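Local structure of short-chain dehydrogenase/reductase SDR (Vibrio parahaemolyticus, 3GUY) at residues R52-A57 and E63-Q68; S156-L161 and M166-V171. The protein probably catalyses NAD(P)(H)-dependent oxidation or reduction of a small substrate. The protein carries 2 engineered substitutions. All blocks are in the same frame, centred on the assembly; numbering follows the deposited sequence.

How the contacts relate
Both contacts close a helix of the Rossmann-type fold onto the same seven-stranded parallel sheet. Contact 1 sits at one outermost strand, 51-53, and joins it to helix 59-67; contact 2 lies on the other half of the sheet, where helix 141-160 returns into strand 167-174, next to the opposite edge strand 214-222. Their centres are about 21 Å apart and their nearest atoms about 8 Å, so they do not touch. Helix 93-118 runs between them: it meets L56 and F66 of contact 1 as well as V157 and M166 of contact 2. Contact 1 is partly open to solvent, whereas contact 2 is buried and adjoins a second subunit.

Contact 1 (R52-A57 and E63-Q68); sequences RARDLA and EQLFEQ. Engineered in segment 52-57: R54 (natural residue Cys).
Two arginines of 52-57, R52 and the engineered R54, reach across to Q64 with their guanidinium groups face to face and nearly parallel: R54 CZ lies 3.5 Å above the R52 plane, offset toward its rim. Both are held by oxygen acceptors despite like charge. R54 NH2 donates an almost straight bond (172°) to Q64 OE1 at 3.1 Å; OE1 lies in the R54 guanidinium plane, while NH2 stands above the amide plane of Q64 and also bonds E61 O. Bends at chi2 and chi3 fold the R54 chain back, and its NE bonds A53 O at 3.1 Å, which helps fix the group's rotation. R52 runs extended, with CG anti to the backbone N (chi1 -167°), and crosses Q64 at about a right angle. Its NH1 makes a weak bond to Q64 O at 3.0 Å and shares a water with L65 O, while Q68 CG packs against R52 NH1 at 3.5 Å. L65 CB meets R54 CD at 3.7 Å, and L65 CD2 touches L56 CD2 at 4.1 Å. Y29 and T31 of strand 28-32 also touch L65. This is a strand-to-helix connection at the edge of a Rossmann-type sheet, as in short-chain dehydrogenases.

Contact 2 (S156-L161 and M166-V171); sequences SVRLEL and MKIIAV
Helix 156-160 and strand 167-171 run nearly antiparallel, at 155° between their directions and 8.6 Å between their axes, with R158 CA and I168 CA the closest pair, 6.5 Å apart. They form the second half of the beta-alpha-beta crossover 124-128, 141-160, 167-174 of the Rossmann-type fold. I168 points at the helix and carries the apolar part of the contact. Its CG1 lies anti to the carbonyl carbon (chi1 -64°), and I168 CD1 meets V157 CG1 at 3.9 Å and L161 CD1 at 4.0 Å, both side chains crossing I168 at about a right angle. L161 CD1 also reaches M166 CG at 4.2 Å. Helix 93-118 backs this cluster, touching V157 and M166. Alongside it the R158 chain stretches over I168 CB toward the edge strand 214-222, where its NH2 forms a salt bridge with D217; E155 is a second carboxylate partner. The NE/NH1 edge of the R158 guanidinium grips I168 O side-on, NE at 3.2 Å and NH1 at 2.8 Å: I168 O lies in the guanidinium plane, whereas both donors come from the same face of the carbonyl, about 40° out of its plane.

Contact 1 (R52-A57 and E63-Q68)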
loop_
_atom_site.group_PDB
_atom_site.type_symbol
_atom_site.label_atom_id
_atom_site.label_comp_id
_atom_site.label_asym_id
_atom_site.label_seq_id
_atom_site.Cartn_x
_atom_site.Cartn_y
_atom_site.Cartn_z
ATOM N N ARG D 52 -9.338 -23.403 27.105
ATOM C CA ARG D 52 -10.767 -23.561 26.879
ATOM C C ARG D 52 -11.045 -23.595 25.388
ATOM O O ARG D 52 -10.607 -22.706 24.661
ATOM C CB ARG D 52 -11.498 -22.398 27.502
ATOM C CG ARG D 52 -12.973 -22.603 27.610
ATOM C CD ARG D 52 -13.577 -21.459 28.309
ATOM N NE ARG D 52 -15.025 -21.595 28.429
ATOM C CZ ARG D 52 -15.834 -20.623 28.834
ATOM N NH1 ARG D 52 -15.368 -19.417 29.134
ATOM N NH2 ARG D 52 -17.134 -20.855 28.914
ATOM N N ALA D 53 -11.738 -24.633 24.946
ATOM C CA ALA D 53 -12.191 -24.735 23.562
ATOM C C ALA D 53 -13.211 -23.662 23.305
ATOM O O ALA D 53 -14.186 -23.553 24.061
ATOM C CB ALA D 53 -12.813 -26.113 23.309
ATOM N N ARG D 54 -13.016 -22.865 22.243
ATOM C CA ARG D 54 -13.965 -21.835 21.867
ATOM C C ARG D 54 -14.051 -21.716 20.345
ATOM O O ARG D 54 -13.067 -21.950 19.647
ATOM C CB ARG D 54 -13.552 -20.470 22.410
ATOM C CG ARG D 54 -13.251 -20.358 23.907
ATOM C CD ARG D 54 -14.393 -19.850 24.703
ATOM N NE ARG D 54 -15.424 -20.867 24.849
ATOM C CZ ARG D 54 -16.670 -20.636 25.272
ATOM N NH1 ARG D 54 -17.506 -21.645 25.388
ATOM N NH2 ARG D 54 -17.082 -19.414 25.575
ATOM N N ASP D 55 -15.248 -21.394 19.860
ATOM C CA ASP D 55 -15.461 -20.942 18.488
ATOM C C ASP D 55 -15.439 -19.420 18.503
ATOM O O ASP D 55 -16.408 -18.786 18.894
ATOM C CB ASP D 55 -16.820 -21.449 17.945
ATOM C CG ASP D 55 -17.084 -21.018 16.487
ATOM O OD1 ASP D 55 -16.221 -20.333 15.858
ATOM O OD2 ASP D 55 -18.186 -21.356 15.975
ATOM N N LEU D 56 -14.327 -18.837 18.072
ATOM C CA LEU D 56 -14.150 -17.388 18.107
ATOM C C LEU D 56 -15.089 -16.643 17.127
ATOM O O LEU D 56 -15.243 -15.429 17.220
ATOM C CB LEU D 56 -12.689 -17.040 17.807
ATOM C CG LEU D 56 -11.691 -17.647 18.814
ATOM C CD1 LEU D 56 -10.258 -17.372 18.396
ATOM C CD2 LEU D 56 -11.939 -17.153 20.236
ATOM N N ALA D 57 -15.712 -17.375 16.210
ATOM C CA ALA D 57 -16.699 -16.777 15.283
ATOM C C ALA D 57 -17.995 -16.428 15.998
ATOM O O ALA D 57 -18.841 -15.782 15.447
ATOM C CB ALA D 57 -16.963 -17.715 14.071
ATOM N N GLU D 63 -16.927 -13.443 24.420
ATOM C CA GLU D 63 -17.250 -12.666 25.603
ATOM C C GLU D 63 -17.094 -13.551 26.856
ATOM O O GLU D 63 -16.538 -13.114 27.843
ATOM C CB GLU D 63 -18.654 -12.052 25.428
ATOM C CG GLU D 63 -19.372 -11.509 26.660
ATOM C CD GLU D 63 -20.879 -11.801 26.539
ATOM O OE1 GLU D 63 -21.552 -11.119 25.730
ATOM O OE2 GLU D 63 -21.363 -12.756 27.198
ATOM N N GLN D 64 -17.518 -14.810 26.787
ATOM C CA GLN D 64 -17.322 -15.743 27.924
ATOM C C GLN D 64 -15.866 -16.132 28.152
ATOM O O GLN D 64 -15.471 -16.408 29.281
ATOM C CB GLN D 64 -18.095 -17.027 27.715
ATOM C CG GLN D 64 -19.607 -16.864 27.828
ATOM C CD GLN D 64 -20.337 -17.883 26.982
ATOM O OE1 GLN D 64 -19.882 -19.028 26.829
ATOM N NE2 GLN D 64 -21.464 -17.461 26.393
ATOM N N LEU D 65 -15.083 -16.193 27.072
ATOM C CA LEU D 65 -13.672 -16.544 27.171
ATOM C C LEU D 65 -13.004 -15.550 28.111
ATOM O O LEU D 65 -12.366 -15.944 29.060
ATOM C CB LEU D 65 -12.981 -16.601 25.768
ATOM C CG LEU D 65 -11.431 -16.635 25.650
ATOM C CD1 LEU D 65 -10.784 -17.950 26.160
ATOM C CD2 LEU D 65 -11.001 -16.376 24.188
ATOM N N PHE D 66 -13.194 -14.264 27.881
ATOM C CA PHE D 66 -12.494 -13.278 28.673
ATOM C C PHE D 66 -13.103 -13.045 30.045
ATOM O O PHE D 66 -12.379 -12.679 30.970
ATOM C CB PHE D 66 -12.315 -11.985 27.901
ATOM C CG PHE D 66 -11.341 -12.131 26.779
ATOM C CD1 PHE D 66 -9.986 -12.168 27.031
ATOM C CD2 PHE D 66 -11.783 -12.342 25.489
ATOM C CE1 PHE D 66 -9.089 -12.365 25.998
ATOM C CE2 PHE D 66 -10.890 -12.528 24.460
ATOM C CZ PHE D 66 -9.546 -12.547 24.722
ATOM N N GLU D 67 -14.410 -13.269 30.168
ATOM C CA GLU D 67 -15.099 -13.087 31.443
ATOM C C GLU D 67 -14.522 -14.043 32.496
ATOM O O GLU D 67 -14.334 -13.674 33.644
ATOM C CB GLU D 67 -16.598 -13.354 31.283
ATOM C CG GLU D 67 -17.434 -12.998 32.511
ATOM C CD GLU D 67 -17.462 -11.500 32.805
ATOM O OE1 GLU D 67 -17.537 -10.700 31.848
ATOM O OE2 GLU D 67 -17.422 -11.127 34.002
ATOM N N GLN D 68 -14.218 -15.261 32.082
ATOM C CA GLN D 68 -13.821 -16.305 33.020
ATOM C C GLN D 68 -12.338 -16.272 33.382
ATOM O O GLN D 68 -11.894 -17.097 34.143
ATOM C CB GLN D 68 -14.213 -17.686 32.452
ATOM C CG GLN D 68 -15.728 -17.887 32.317
ATOM C CD GLN D 68 -16.433 -17.828 33.669
ATOM O OE1 GLN D 68 -17.372 -17.040 33.880
ATOM N NE2 GLN D 68 -15.950 -18.631 34.609
HETATM O O HOH W 1 -12.454 -18.906 29.715
#

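Contact 2 (S156-L161 and M166-V171)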
loop_
_atom_site.group_PDB
_atom_site.type_symbol
_atom_site.label_atom_id
_atom_site.label_comp_id
_atom_site.label_asym_id
_atom_site.label_seq_id
_atom_site.Cartn_x
_atom_site.Cartn_y
_atom_site.Cartn_z
ATOM N N SER D 156 -7.059 0.711 11.640
ATOM C CA SER D 156 -8.080 1.594 12.118
ATOM C C SER D 156 -8.154 1.650 13.643
ATOM O O SER D 156 -8.255 2.763 14.205
ATOM C CB SER D 156 -9.422 1.157 11.534
ATOM O OG SER D 156 -9.388 1.234 10.096
ATOM N N VAL D 157 -8.164 0.483 14.267
ATOM C CA VAL D 157 -8.272 0.365 15.746
ATOM C C VAL D 157 -6.972 1.007 16.340
ATOM O O VAL D 157 -7.040 1.789 17.324
ATOM C CB VAL D 157 -8.577 -1.081 16.220
ATOM C CG1 VAL D 157 -8.617 -1.194 17.770
ATOM C CG2 VAL D 157 -9.891 -1.638 15.624
ATOM N N ARG D 158 -5.808 0.820 15.683
ATOM C CA ARG D 158 -4.600 1.541 16.140
ATOM C C ARG D 158 -4.838 3.035 16.256
ATOM O O ARG D 158 -4.418 3.641 17.238
ATOM C CB ARG D 158 -3.370 1.300 15.247
ATOM C CG ARG D 158 -2.788 -0.042 15.406
ATOM C CD ARG D 158 -1.691 -0.215 14.353
ATOM N NE ARG D 158 -0.732 -1.195 14.794
ATOM C CZ ARG D 158 0.213 -1.727 14.025
ATOM N NH1 ARG D 158 1.112 -2.550 14.542
ATOM N NH2 ARG D 158 0.286 -1.405 12.741
ATOM N N LEU D 159 -5.501 3.641 15.277
ATOM C CA LEU D 159 -5.834 5.070 15.358
ATOM C C LEU D 159 -6.778 5.374 16.558
ATOM O O LEU D 159 -6.587 6.358 17.215
ATOM C CB LEU D 159 -6.448 5.628 14.045
ATOM C CG LEU D 159 -5.627 5.554 12.755
ATOM C CD1 LEU D 159 -6.514 5.885 11.526
ATOM C CD2 LEU D 159 -4.420 6.480 12.843
ATOM N N GLU D 160 -7.743 4.500 16.853
ATOM C CA GLU D 160 -8.685 4.696 17.999
ATOM C C GLU D 160 -7.962 4.504 19.334
ATOM O O GLU D 160 -8.428 4.932 20.401
ATOM C CB GLU D 160 -9.853 3.707 17.916
ATOM C CG GLU D 160 -10.726 3.841 16.627
ATOM C CD GLU D 160 -11.868 2.788 16.506
ATOM O OE1 GLU D 160 -12.037 1.921 17.406
ATOM O OE2 GLU D 160 -12.615 2.811 15.471
ATOM N N LEU D 161 -6.810 3.849 19.281
ATOM C CA LEU D 161 -6.023 3.589 20.465
ATOM C C LEU D 161 -4.905 4.597 20.688
ATOM O O LEU D 161 -4.112 4.444 21.621
ATOM C CB LEU D 161 -5.469 2.179 20.434
ATOM C CG LEU D 161 -6.429 1.001 20.617
ATOM C CD1 LEU D 161 -5.679 -0.290 20.359
ATOM C CD2 LEU D 161 -7.060 0.942 22.018
ATOM N N MET D 166 -2.949 0.312 25.639
ATOM C CA MET D 166 -3.051 -0.890 24.813
ATOM C C MET D 166 -2.396 -0.555 23.446
ATOM O O MET D 166 -2.576 0.509 22.919
ATOM C CB MET D 166 -4.522 -1.318 24.631
ATOM C CG MET D 166 -4.741 -2.561 23.726
ATOM S SD MET D 166 -6.507 -3.056 23.510
ATOM C CE MET D 166 -6.554 -4.409 24.552
ATOM N N LYS D 167 -1.665 -1.522 22.925
ATOM C CA LYS D 167 -0.964 -1.411 21.654
ATOM C C LYS D 167 -1.269 -2.627 20.806
ATOM O O LYS D 167 -1.444 -3.701 21.327
ATOM C CB LYS D 167 0.542 -1.424 21.931
ATOM C CG LYS D 167 1.130 -0.059 22.037
ATOM C CD LYS D 167 2.497 -0.054 22.717
ATOM C CE LYS D 167 3.311 -1.340 22.576
ATOM N NZ LYS D 167 3.666 -1.824 23.947
ATOM N N ILE D 168 -1.287 -2.459 19.491
ATOM C CA ILE D 168 -1.423 -3.619 18.621
ATOM C C ILE D 168 -0.109 -3.857 17.836
ATOM O O ILE D 168 0.431 -2.953 17.227
ATOM C CB ILE D 168 -2.609 -3.451 17.635
ATOM C CG1 ILE D 168 -3.945 -3.385 18.376
ATOM C CG2 ILE D 168 -2.674 -4.628 16.676
ATOM C CD1 ILE D 168 -5.120 -2.951 17.470
ATOM N N ILE D 169 0.366 -5.088 17.879
ATOM C CA ILE D 169 1.602 -5.539 17.188
ATOM C C ILE D 169 1.149 -6.394 16.008
ATOM O O ILE D 169 0.303 -7.279 16.159
ATOM C CB ILE D 169 2.531 -6.392 18.091
ATOM C CG1 ILE D 169 2.779 -5.705 19.454
ATOM C CG2 ILE D 169 3.883 -6.797 17.370
ATOM C CD1 ILE D 169 3.205 -4.356 19.352
ATOM N N ALA D 170 1.628 -6.037 14.821
ATOM C CA ALA D 170 1.190 -6.721 13.589
ATOM C C ALA D 170 2.281 -7.667 13.155
ATOM O O ALA D 170 3.427 -7.294 13.053
ATOM C CB ALA D 170 0.869 -5.708 12.472
ATOM N N VAL D 171 1.928 -8.909 12.922
ATOM C CA VAL D 171 2.886 -9.914 12.518
ATOM C C VAL D 171 2.376 -10.545 11.232
ATOM O O VAL D 171 1.190 -10.899 11.157
ATOM C CB VAL D 171 3.002 -11.030 13.589
ATOM C CG1 VAL D 171 4.063 -12.012 13.179
ATOM C CG2 VAL D 171 3.227 -10.410 15.026
HETATM O O HOH W 2 -1.899 2.494 21.525
#